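Uncharacterized protein (Bacillus thuringiensis serovar kurstaki, PDB 4XE7) probably polymerises into actin-like filaments that help segregate plasmid DNA, as in other ParM proteins of the bacterial cytoskeleton. Local coordinates at residues A[207-212]-A[366-371]; A[302-307]-A[374-379]; A[314-319]-A[395-400]; A[325-330]-A[334-339]. One frame throughout, in Å; residues are numbered along the deposited sequence.

Contact 1 (A[207-212]-A[366-371]); sequences LAILFD and KNIVVG
Ile368 and Val370 turn their side chains from strand 366-370 toward Ile209, the one residue of 207-212 that answers them. At the start of the strand Lys366 is fixed by others: its NZ makes a salt bridge with Glu230 and a hydrogen bond to the carbonyl oxygen of Asp225. Two residues on, Ile368 meets Ile209 tip to tip, its CG2 lying 3.7 Å from Ile209 CD1. Ile209 can reach this far because CG1 stands anti to its own carbonyl carbon (chi1 -71°) and CD1 continues outward in an extended chain. The two side chains span a gap of 9.3 Å between the CA atoms of Ile209 and Ile368. Strand 366-370 runs parallel to strand 232-237 within a five-stranded mixed sheet of the RNase H-like kind found in actin-like proteins, and helix 205-210 packs on one of its faces. Val369 points its side chain away from the helix and packs on Val374. With Val370 the strand returns to the first face: its CG1 lies 4.3 Å from Ile209 CD1, and Phe402 of helix 402-418 touches both side chains.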
# COMPACT_ATOMS: atom_id res chain seq x y z
N LEU A 207 5.31 -13.46 5.53
CA LEU A 207 6.46 -12.91 6.24
C LEU A 207 6.12 -11.61 6.98
O LEU A 207 6.56 -11.41 8.12
CB LEU A 207 7.62 -12.65 5.26
CG LEU A 207 8.44 -13.89 4.94
CD1 LEU A 207 9.43 -13.60 3.81
CD2 LEU A 207 9.16 -14.35 6.19
N ALA A 208 5.32 -10.75 6.36
CA ALA A 208 5.01 -9.43 6.93
C ALA A 208 4.00 -9.55 8.06
O ALA A 208 3.85 -8.64 8.86
CB ALA A 208 4.51 -8.48 5.87
N ILE A 209 3.29 -10.67 8.11
CA ILE A 209 2.39 -10.93 9.22
C ILE A 209 3.19 -11.49 10.40
O ILE A 209 2.96 -11.11 11.55
CB ILE A 209 1.26 -11.87 8.80
CG1 ILE A 209 0.32 -11.10 7.86
CG2 ILE A 209 0.52 -12.42 10.01
CD1 ILE A 209 -0.48 -11.97 6.94
N LEU A 210 4.16 -12.34 10.09
CA LEU A 210 4.96 -12.99 11.13
C LEU A 210 6.07 -12.12 11.70
O LEU A 210 6.40 -12.25 12.88
CB LEU A 210 5.59 -14.27 10.59
CG LEU A 210 4.69 -15.46 10.24
CD1 LEU A 210 5.55 -16.49 9.53
CD2 LEU A 210 4.06 -16.05 11.48
N PHE A 211 6.66 -11.26 10.88
CA PHE A 211 7.84 -10.50 11.33
C PHE A 211 7.72 -9.00 11.10
O PHE A 211 6.99 -8.54 10.21
CB PHE A 211 9.09 -11.04 10.64
CG PHE A 211 9.36 -12.49 10.95
CD1 PHE A 211 10.03 -12.86 12.11
CD2 PHE A 211 8.94 -13.49 10.08
CE1 PHE A 211 10.27 -14.20 12.40
CE2 PHE A 211 9.19 -14.83 10.37
CZ PHE A 211 9.85 -15.18 11.53
N ASP A 212 8.42 -8.24 11.94
CA ASP A 212 8.54 -6.79 11.77
C ASP A 212 10.03 -6.45 11.91
O ASP A 212 10.82 -7.29 12.36
CB ASP A 212 7.67 -6.06 12.81
CG ASP A 212 7.50 -4.57 12.51
OD1 ASP A 212 7.95 -4.09 11.46
OD2 ASP A 212 6.87 -3.87 13.35
N LYS A 366 -4.41 -21.97 8.47
CA LYS A 366 -4.54 -20.64 9.02
C LYS A 366 -5.54 -19.84 8.17
O LYS A 366 -5.47 -19.85 6.94
CB LYS A 366 -3.18 -19.93 9.06
CG LYS A 366 -2.16 -20.60 9.98
CD LYS A 366 -2.49 -20.31 11.44
CE LYS A 366 -1.30 -20.61 12.36
NZ LYS A 366 -0.90 -22.02 12.28
N ASN A 367 -6.46 -19.15 8.81
CA ASN A 367 -7.35 -18.27 8.07
C ASN A 367 -7.04 -16.81 8.41
O ASN A 367 -7.28 -16.36 9.53
CB ASN A 367 -8.81 -18.64 8.36
CG ASN A 367 -9.77 -18.10 7.30
OD1 ASN A 367 -9.35 -17.67 6.22
ND2 ASN A 367 -11.07 -18.11 7.61
N ILE A 368 -6.48 -16.08 7.44
CA ILE A 368 -5.95 -14.75 7.68
C ILE A 368 -6.78 -13.64 7.03
O ILE A 368 -7.22 -13.81 5.89
CB ILE A 368 -4.49 -14.65 7.17
CG1 ILE A 368 -3.67 -15.83 7.71
CG2 ILE A 368 -3.87 -13.31 7.57
CD1 ILE A 368 -2.23 -15.90 7.20
N VAL A 369 -6.99 -12.52 7.73
CA VAL A 369 -7.64 -11.36 7.13
C VAL A 369 -6.66 -10.21 7.04
O VAL A 369 -5.83 -10.00 7.92
CB VAL A 369 -8.90 -10.91 7.91
CG1 VAL A 369 -9.98 -11.97 7.82
CG2 VAL A 369 -8.57 -10.58 9.39
N VAL A 370 -6.73 -9.48 5.92
CA VAL A 370 -5.91 -8.28 5.72
C VAL A 370 -6.78 -7.31 4.98
O VAL A 370 -7.86 -7.68 4.52
CB VAL A 370 -4.62 -8.55 4.90
CG1 VAL A 370 -3.75 -9.57 5.60
CG2 VAL A 370 -4.96 -9.03 3.50
N GLY A 371 -6.33 -6.06 4.86
CA GLY A 371 -7.03 -5.07 4.07
C GLY A 371 -7.73 -4.06 4.95
O GLY A 371 -7.89 -4.31 6.14

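Contact 2 (A[302-307]-A[374-379]); sequences DFIQRL and VLFGYA
Phe376 overlaps Phe303 and Ile304, consecutive residues of helix 300-317, which both approach its ring obliquely. Its CE1 comes up to the rim of the Phe303 ring, close to the plane of that ring, and lies 4.3 Å from Phe303 CE2. One atom further round, Phe376 CD1 is 4.2 Å from Ile304 CD1. None of Phe303, Ile304 and Phe376 leaves its backbone aimed at the other segment; the ends of the side chains close the distance. In Phe376 the ring is swung outward with CG anti to the backbone N (chi1 177°), whereas Ile304 bends its CD1 round through a chi2 of -73°. The contact is apolar and slight, and the nearest CA atoms, those of Ile304 and Phe376, remain 7.8 Å apart. Other helices complete the setting: Ile271 of helix 265-279 touches both phenylalanines, while Tyr347 of helix 337-362 makes an edge-to-face pair with Phe376. Directly after Phe376 in the chain, Gly377 separates helix 372-376 from helix 378-381. Aromatic and aliphatic side chains from three helices thus gather around Phe376 in a hydrophobic core between helices, within the larger alpha/beta architecture of an actin-like protein.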
# COMPACT_ATOMS: atom_id res chain seq x y z
N ASP A 302 -12.57 10.19 3.75
CA ASP A 302 -12.66 11.23 4.77
C ASP A 302 -13.25 10.70 6.10
O ASP A 302 -12.72 10.91 7.20
CB ASP A 302 -13.50 12.37 4.21
CG ASP A 302 -13.37 13.64 5.00
OD1 ASP A 302 -12.24 13.93 5.44
OD2 ASP A 302 -14.40 14.34 5.17
N PHE A 303 -14.37 10.00 5.99
CA PHE A 303 -15.00 9.37 7.14
C PHE A 303 -14.07 8.30 7.78
O PHE A 303 -13.93 8.25 9.00
CB PHE A 303 -16.34 8.77 6.69
CG PHE A 303 -16.89 7.72 7.61
CD1 PHE A 303 -17.71 8.07 8.67
CD2 PHE A 303 -16.62 6.38 7.39
CE1 PHE A 303 -18.24 7.09 9.51
CE2 PHE A 303 -17.14 5.38 8.22
CZ PHE A 303 -17.95 5.75 9.29
N ILE A 304 -13.41 7.47 6.96
CA ILE A 304 -12.46 6.50 7.51
C ILE A 304 -11.30 7.20 8.24
O ILE A 304 -11.00 6.89 9.40
CB ILE A 304 -11.89 5.55 6.42
CG1 ILE A 304 -12.99 4.64 5.87
CG2 ILE A 304 -10.76 4.68 6.98
CD1 ILE A 304 -13.41 3.56 6.82
N GLN A 305 -10.65 8.16 7.57
CA GLN A 305 -9.45 8.76 8.14
C GLN A 305 -9.74 9.62 9.37
O GLN A 305 -9.00 9.56 10.35
CB GLN A 305 -8.72 9.62 7.09
CG GLN A 305 -8.18 8.82 5.89
CD GLN A 305 -7.37 7.59 6.30
OE1 GLN A 305 -7.67 6.47 5.88
NE2 GLN A 305 -6.33 7.80 7.10
N ARG A 306 -10.80 10.43 9.33
CA ARG A 306 -11.07 11.38 10.43
C ARG A 306 -11.84 10.78 11.61
O ARG A 306 -11.50 11.03 12.77
CB ARG A 306 -11.84 12.60 9.91
CG ARG A 306 -10.95 13.69 9.33
CD ARG A 306 -11.74 14.58 8.39
NE ARG A 306 -12.76 15.33 9.11
CZ ARG A 306 -13.99 15.51 8.67
NH1 ARG A 306 -14.37 15.00 7.51
NH2 ARG A 306 -14.85 16.21 9.39
N LEU A 307 -12.88 10.01 11.31
CA LEU A 307 -13.74 9.48 12.37
C LEU A 307 -13.32 8.09 12.85
O LEU A 307 -13.14 7.88 14.05
CB LEU A 307 -15.20 9.42 11.90
CG LEU A 307 -16.22 9.00 12.98
CD1 LEU A 307 -16.20 9.97 14.16
CD2 LEU A 307 -17.63 8.89 12.42
N VAL A 374 -10.64 -4.96 7.43
CA VAL A 374 -10.37 -5.47 8.78
C VAL A 374 -10.42 -4.32 9.78
O VAL A 374 -10.88 -4.49 10.91
CB VAL A 374 -9.02 -6.18 8.86
CG1 VAL A 374 -8.78 -6.73 10.23
CG2 VAL A 374 -8.97 -7.33 7.85
N LEU A 375 -9.96 -3.16 9.34
CA LEU A 375 -9.94 -1.97 10.17
C LEU A 375 -11.36 -1.45 10.40
O LEU A 375 -11.72 -1.10 11.51
CB LEU A 375 -9.09 -0.89 9.52
CG LEU A 375 -7.65 -1.27 9.18
CD1 LEU A 375 -7.01 -0.17 8.32
CD2 LEU A 375 -6.83 -1.52 10.43
N PHE A 376 -12.15 -1.39 9.34
CA PHE A 376 -13.55 -0.98 9.46
C PHE A 376 -14.35 -1.95 10.34
O PHE A 376 -15.13 -1.53 11.22
CB PHE A 376 -14.19 -0.87 8.07
CG PHE A 376 -15.65 -0.51 8.09
CD1 PHE A 376 -16.07 0.75 8.50
CD2 PHE A 376 -16.61 -1.43 7.71
CE1 PHE A 376 -17.41 1.08 8.53
CE2 PHE A 376 -17.96 -1.10 7.71
CZ PHE A 376 -18.36 0.16 8.13
N GLY A 377 -14.13 -3.25 10.10
CA GLY A 377 -14.90 -4.31 10.77
C GLY A 377 -14.25 -4.86 12.02
O GLY A 377 -14.73 -5.86 12.58
N TYR A 378 -13.19 -4.21 12.47
CA TYR A 378 -12.40 -4.70 13.60
C TYR A 378 -13.23 -5.03 14.85
O TYR A 378 -12.99 -6.05 15.49
CB TYR A 378 -11.29 -3.69 13.97
CG TYR A 378 -10.35 -4.21 15.06
CD1 TYR A 378 -10.56 -3.90 16.39
CD2 TYR A 378 -9.29 -5.04 14.74
CE1 TYR A 378 -9.70 -4.40 17.40
CE2 TYR A 378 -8.44 -5.55 15.72
CZ TYR A 378 -8.65 -5.22 17.05
OH TYR A 378 -7.81 -5.72 18.03
N ALA A 379 -14.20 -4.19 15.21
CA ALA A 379 -14.95 -4.41 16.45
C ALA A 379 -15.63 -5.77 16.49
O ALA A 379 -15.73 -6.38 17.55
CB ALA A 379 -15.99 -3.29 16.65

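Contact 3 (A[314-319]-A[395-400]); sequences KMIEDD and NIQESA
The flat groups of Gln397 and Glu317 do not stack on one another; a water stands between the amide and the carboxylate. The water donates to Glu317 OE2 at 3.0 Å and accepts a weak bond from Gln397 NE2 at 3.1 Å, a bridge near the surface, where both residues are exposed. The stem of the same glutamine takes part in the apolar half of the contact. The Ile316 and Gln397 side chains lie alongside one another, running opposite ways, with Ile316 CD1 4.2 Å from Gln397 CG. The closest approach is to Ile396, whose CG2 lies 3.8 Å from Ile316 CD1; the Ile316 side chain is set roughly perpendicular to that of Ile396. In Ile396 it is CG1 that stands anti to the backbone N (chi1 -176°), which presents CG2 to Ile316 and carries CD1 away to pack on Val374. Tyr378 packs its ring against Ile316 as well. Behind this apolar patch the 3-10 turn is secured at the carbonyl oxygen of Ile396. Ser399 OG donates to Ile396 O at 2.6 Å, in the carbonyl plane on a lone pair, and Ser399 N is a second donor at 3.0 Å. Further along, Ala400 O accepts from Lys23 NZ, on a strand of the separate eight-stranded sheet. The last turn of helix 300-317 thus rests on a 3-10 segment that leads into helix 402-418, in a connection running between the two sheet-bearing halves of this bilobal, actin-like fold.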
# COMPACT_ATOMS: atom_id res chain seq x y z
N LYS A 314 -7.06 2.85 18.95
CA LYS A 314 -7.20 2.69 20.39
C LYS A 314 -7.73 1.31 20.73
O LYS A 314 -7.33 0.73 21.73
CB LYS A 314 -8.14 3.74 20.96
CG LYS A 314 -7.73 5.18 20.72
CD LYS A 314 -8.75 6.08 21.39
CE LYS A 314 -8.62 7.51 21.00
NZ LYS A 314 -9.79 8.27 21.54
N MET A 315 -8.65 0.81 19.92
CA MET A 315 -9.20 -0.54 20.13
C MET A 315 -8.09 -1.58 19.93
O MET A 315 -7.98 -2.51 20.71
CB MET A 315 -10.37 -0.83 19.17
CG MET A 315 -11.58 0.10 19.27
SD MET A 315 -13.06 -0.52 18.39
CE MET A 315 -13.68 -1.71 19.55
N ILE A 316 -7.28 -1.41 18.89
CA ILE A 316 -6.20 -2.35 18.60
C ILE A 316 -5.15 -2.37 19.72
O ILE A 316 -4.58 -3.42 20.03
CB ILE A 316 -5.55 -2.03 17.25
CG1 ILE A 316 -6.55 -2.30 16.13
CG2 ILE A 316 -4.27 -2.84 17.05
CD1 ILE A 316 -6.06 -1.90 14.73
N GLU A 317 -4.91 -1.21 20.34
CA GLU A 317 -3.98 -1.12 21.47
C GLU A 317 -4.50 -1.77 22.75
O GLU A 317 -3.73 -2.14 23.64
CB GLU A 317 -3.65 0.35 21.76
CG GLU A 317 -2.77 0.99 20.72
CD GLU A 317 -1.39 0.36 20.66
OE1 GLU A 317 -0.68 0.40 21.68
OE2 GLU A 317 -1.03 -0.18 19.59
N ASP A 318 -5.82 -1.90 22.86
CA ASP A 318 -6.42 -2.17 24.16
C ASP A 318 -7.78 -2.79 23.99
O ASP A 318 -8.76 -2.08 23.74
CB ASP A 318 -6.51 -0.86 24.97
CG ASP A 318 -7.00 -1.06 26.39
OD1 ASP A 318 -7.45 -2.17 26.76
OD2 ASP A 318 -6.96 -0.07 27.14
N ASP A 319 -7.83 -4.11 24.17
CA ASP A 319 -9.04 -4.91 23.99
C ASP A 319 -10.22 -4.46 24.87
O ASP A 319 -11.37 -4.78 24.58
CB ASP A 319 -8.76 -6.39 24.28
CG ASP A 319 -7.67 -6.97 23.39
OD1 ASP A 319 -7.05 -7.97 23.80
OD2 ASP A 319 -7.45 -6.44 22.29
N ASN A 395 -0.32 -5.99 13.24
CA ASN A 395 0.08 -4.86 12.40
C ASN A 395 -0.80 -4.66 11.16
O ASN A 395 -0.34 -4.17 10.11
CB ASN A 395 1.52 -5.07 11.97
CG ASN A 395 1.76 -6.48 11.50
OD1 ASN A 395 0.81 -7.23 11.28
ND2 ASN A 395 3.03 -6.87 11.37
N ILE A 396 -2.07 -5.03 11.29
CA ILE A 396 -3.08 -4.88 10.24
C ILE A 396 -3.09 -3.47 9.62
O ILE A 396 -3.41 -3.29 8.45
CB ILE A 396 -4.49 -5.21 10.80
CG1 ILE A 396 -5.55 -5.17 9.71
CG2 ILE A 396 -4.86 -4.24 11.94
CD1 ILE A 396 -5.45 -6.30 8.72
N GLN A 397 -2.71 -2.47 10.41
CA GLN A 397 -2.64 -1.10 9.91
C GLN A 397 -1.66 -0.97 8.73
O GLN A 397 -1.78 -0.06 7.90
CB GLN A 397 -2.25 -0.14 11.04
CG GLN A 397 -3.16 -0.22 12.27
CD GLN A 397 -2.89 0.86 13.31
OE1 GLN A 397 -3.01 2.06 13.03
NE2 GLN A 397 -2.51 0.44 14.51
N GLU A 398 -0.70 -1.90 8.64
CA GLU A 398 0.30 -1.84 7.58
C GLU A 398 -0.06 -2.73 6.39
O GLU A 398 0.82 -3.04 5.56
CB GLU A 398 1.68 -2.21 8.13
CG GLU A 398 2.29 -1.13 9.03
CD GLU A 398 2.10 0.28 8.47
OE1 GLU A 398 2.48 0.53 7.30
OE2 GLU A 398 1.57 1.14 9.20
N SER A 399 -1.33 -3.12 6.30
CA SER A 399 -1.82 -4.05 5.26
C SER A 399 -1.47 -3.67 3.83
O SER A 399 -1.12 -4.54 3.01
CB SER A 399 -3.36 -4.19 5.34
OG SER A 399 -3.75 -4.96 6.44
N ALA A 400 -1.60 -2.39 3.51
CA ALA A 400 -1.32 -1.91 2.16
C ALA A 400 0.10 -2.26 1.69
O ALA A 400 0.34 -2.41 0.50
CB ALA A 400 -1.53 -0.41 2.08
O HOH W 1 -3.01 0.91 17.55

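Contact 4 (A[325-330]-A[334-339]); sequences FSVKWG and ENVTDI
Phe325 and Thr337 meet through a backbone-to-side-chain hydrogen bond, Phe325 N donating to Thr337 OG1 over 2.9 Å. The hydroxyl spends its own hydrogen on Asn335 OD1, 2.6 Å from Thr337 OG1 and placed in the carbonyl plane on a lone pair. Asn335 holds CG opposite its backbone N (chi1 -170°), which brings OD1 to Thr337. Asn335 OD1 also accepts from Thr337 N at 3.1 Å, which makes an Asx turn at the start of helix 337-362. One amide oxygen therefore holds both the hydroxyl and a backbone N-H, and the hydroxyl in turn satisfies Phe325 N. The carbonyl of Phe325 is used as well: Val336 N donates to Phe325 O at 2.9 Å. Next along the antiparallel hairpin, Ser326 and Asn335 form a non-hydrogen-bonded pair. Val327 and Glu334 are a hydrogen-bonded pair, with Val327 N to Glu334 O at 3.0 Å and Glu334 N to Val327 O at 2.9 Å. Partners outside the hairpin take further polar atoms, Asn282 donating to Glu334 OE2 and Arg278 to Asn335 O. Apolar contacts accompany these bonds. Val336 CG2 lies 3.6 Å from Val327 CG2 and 4.2 Å from Phe325 CB, and the Phe325 ring has Thr337 CA near its plane at the edge, while Leu307 of helix 300-317 packs on both Phe325 and Val327. With its backbone ladder prolonged by a directed chain from Phe325 N through Thr337 OG1 to Asn335 OD1, the hairpin is bonded directly to the first turn of the helix, which probably helps to fix the orientation of the helix relative to the strands.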
# COMPACT_ATOMS: atom_id res chain seq x y z
N PHE A 325 -17.59 7.32 18.76
CA PHE A 325 -17.49 8.04 17.49
C PHE A 325 -18.29 9.35 17.58
O PHE A 325 -19.53 9.36 17.61
CB PHE A 325 -17.95 7.16 16.35
CG PHE A 325 -17.17 5.88 16.24
CD1 PHE A 325 -15.98 5.83 15.53
CD2 PHE A 325 -17.60 4.75 16.91
CE1 PHE A 325 -15.25 4.66 15.46
CE2 PHE A 325 -16.87 3.56 16.83
CZ PHE A 325 -15.71 3.51 16.11
N SER A 326 -17.56 10.45 17.63
CA SER A 326 -18.15 11.76 17.78
C SER A 326 -17.85 12.61 16.57
O SER A 326 -16.69 12.85 16.24
CB SER A 326 -17.64 12.44 19.05
OG SER A 326 -17.80 13.85 18.97
N VAL A 327 -18.90 13.05 15.89
CA VAL A 327 -18.76 13.84 14.68
C VAL A 327 -18.99 15.31 14.97
O VAL A 327 -19.93 15.66 15.70
CB VAL A 327 -19.75 13.36 13.61
CG1 VAL A 327 -19.74 14.29 12.41
CG2 VAL A 327 -19.44 11.92 13.21
N LYS A 328 -18.12 16.18 14.45
CA LYS A 328 -18.36 17.61 14.54
C LYS A 328 -18.73 18.13 13.16
O LYS A 328 -17.98 17.96 12.21
CB LYS A 328 -17.14 18.36 15.08
CG LYS A 328 -17.47 19.78 15.52
CD LYS A 328 -16.26 20.56 16.03
CE LYS A 328 -15.49 21.26 14.90
NZ LYS A 328 -14.49 22.24 15.41
N TRP A 329 -19.92 18.72 13.05
CA TRP A 329 -20.38 19.33 11.82
C TRP A 329 -20.52 20.84 12.09
O TRP A 329 -21.45 21.29 12.78
CB TRP A 329 -21.71 18.71 11.36
CG TRP A 329 -22.10 19.08 9.96
CD1 TRP A 329 -21.37 19.79 9.06
CD2 TRP A 329 -23.33 18.75 9.31
NE1 TRP A 329 -22.06 19.93 7.88
CE2 TRP A 329 -23.27 19.30 8.01
CE3 TRP A 329 -24.48 18.04 9.69
CZ2 TRP A 329 -24.32 19.17 7.09
CZ3 TRP A 329 -25.52 17.92 8.77
CH2 TRP A 329 -25.43 18.48 7.49
N GLY A 330 -19.57 21.62 11.59
CA GLY A 330 -19.46 23.00 12.01
C GLY A 330 -19.25 22.97 13.52
O GLY A 330 -18.47 22.16 14.00
N GLU A 334 -22.15 15.54 17.59
CA GLU A 334 -23.12 14.50 17.85
C GLU A 334 -22.41 13.17 18.12
O GLU A 334 -21.45 12.79 17.42
CB GLU A 334 -24.10 14.34 16.67
CG GLU A 334 -25.18 15.42 16.60
CD GLU A 334 -26.32 15.23 17.62
OE1 GLU A 334 -26.40 14.16 18.27
OE2 GLU A 334 -27.14 16.17 17.76
N ASN A 335 -22.86 12.49 19.16
CA ASN A 335 -22.40 11.13 19.43
C ASN A 335 -23.14 10.16 18.51
O ASN A 335 -24.36 9.98 18.62
CB ASN A 335 -22.62 10.77 20.90
CG ASN A 335 -21.93 9.46 21.29
OD1 ASN A 335 -21.56 8.66 20.43
ND2 ASN A 335 -21.76 9.25 22.59
N VAL A 336 -22.40 9.54 17.59
CA VAL A 336 -23.01 8.66 16.60
C VAL A 336 -22.46 7.24 16.72
O VAL A 336 -22.48 6.47 15.76
CB VAL A 336 -22.79 9.20 15.17
CG1 VAL A 336 -23.41 10.57 15.04
CG2 VAL A 336 -21.30 9.24 14.83
N THR A 337 -21.97 6.91 17.91
CA THR A 337 -21.35 5.61 18.19
C THR A 337 -22.27 4.45 17.78
O THR A 337 -21.84 3.50 17.10
CB THR A 337 -20.99 5.50 19.69
OG1 THR A 337 -20.05 6.52 20.04
CG2 THR A 337 -20.39 4.14 20.01
N ASP A 338 -23.55 4.54 18.17
CA ASP A 338 -24.55 3.54 17.77
C ASP A 338 -24.67 3.36 16.26
O ASP A 338 -24.79 2.24 15.77
CB ASP A 338 -25.93 3.88 18.35
CG ASP A 338 -26.54 5.16 17.74
OD1 ASP A 338 -27.64 5.06 17.14
OD2 ASP A 338 -25.92 6.25 17.87
N ILE A 339 -24.69 4.46 15.52
CA ILE A 339 -24.83 4.39 14.07
C ILE A 339 -23.62 3.74 13.40
O ILE A 339 -23.77 2.88 12.52
CB ILE A 339 -25.04 5.80 13.49
CG1 ILE A 339 -26.39 6.35 13.97
CG2 ILE A 339 -24.94 5.81 11.98
CD1 ILE A 339 -26.57 7.84 13.73

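From the N terminus, the first partner met is 207-212, whose loop closes only when strand 366-370 returns to it in contact 1. Within that loop begin contacts 2 and 3, both from helix 300-317; they close later, at 374-379 and 395-400, so contacts 1, 2 and 3 all cross one another. Contact 4 is local, a hairpin running into helix 337-362, and nests inside all three loops. Ile396 of contact 3 touches Val370 of contact 1 and Leu375 of contact 2, while Leu307 of contact 2 packs on Ser326 O of contact 4. Contacts 1, 2 and 3 touch one another and tie helix 205-210, the five-stranded sheet and helix 300-317 together, while contact 4 adds the hairpin through contact 2.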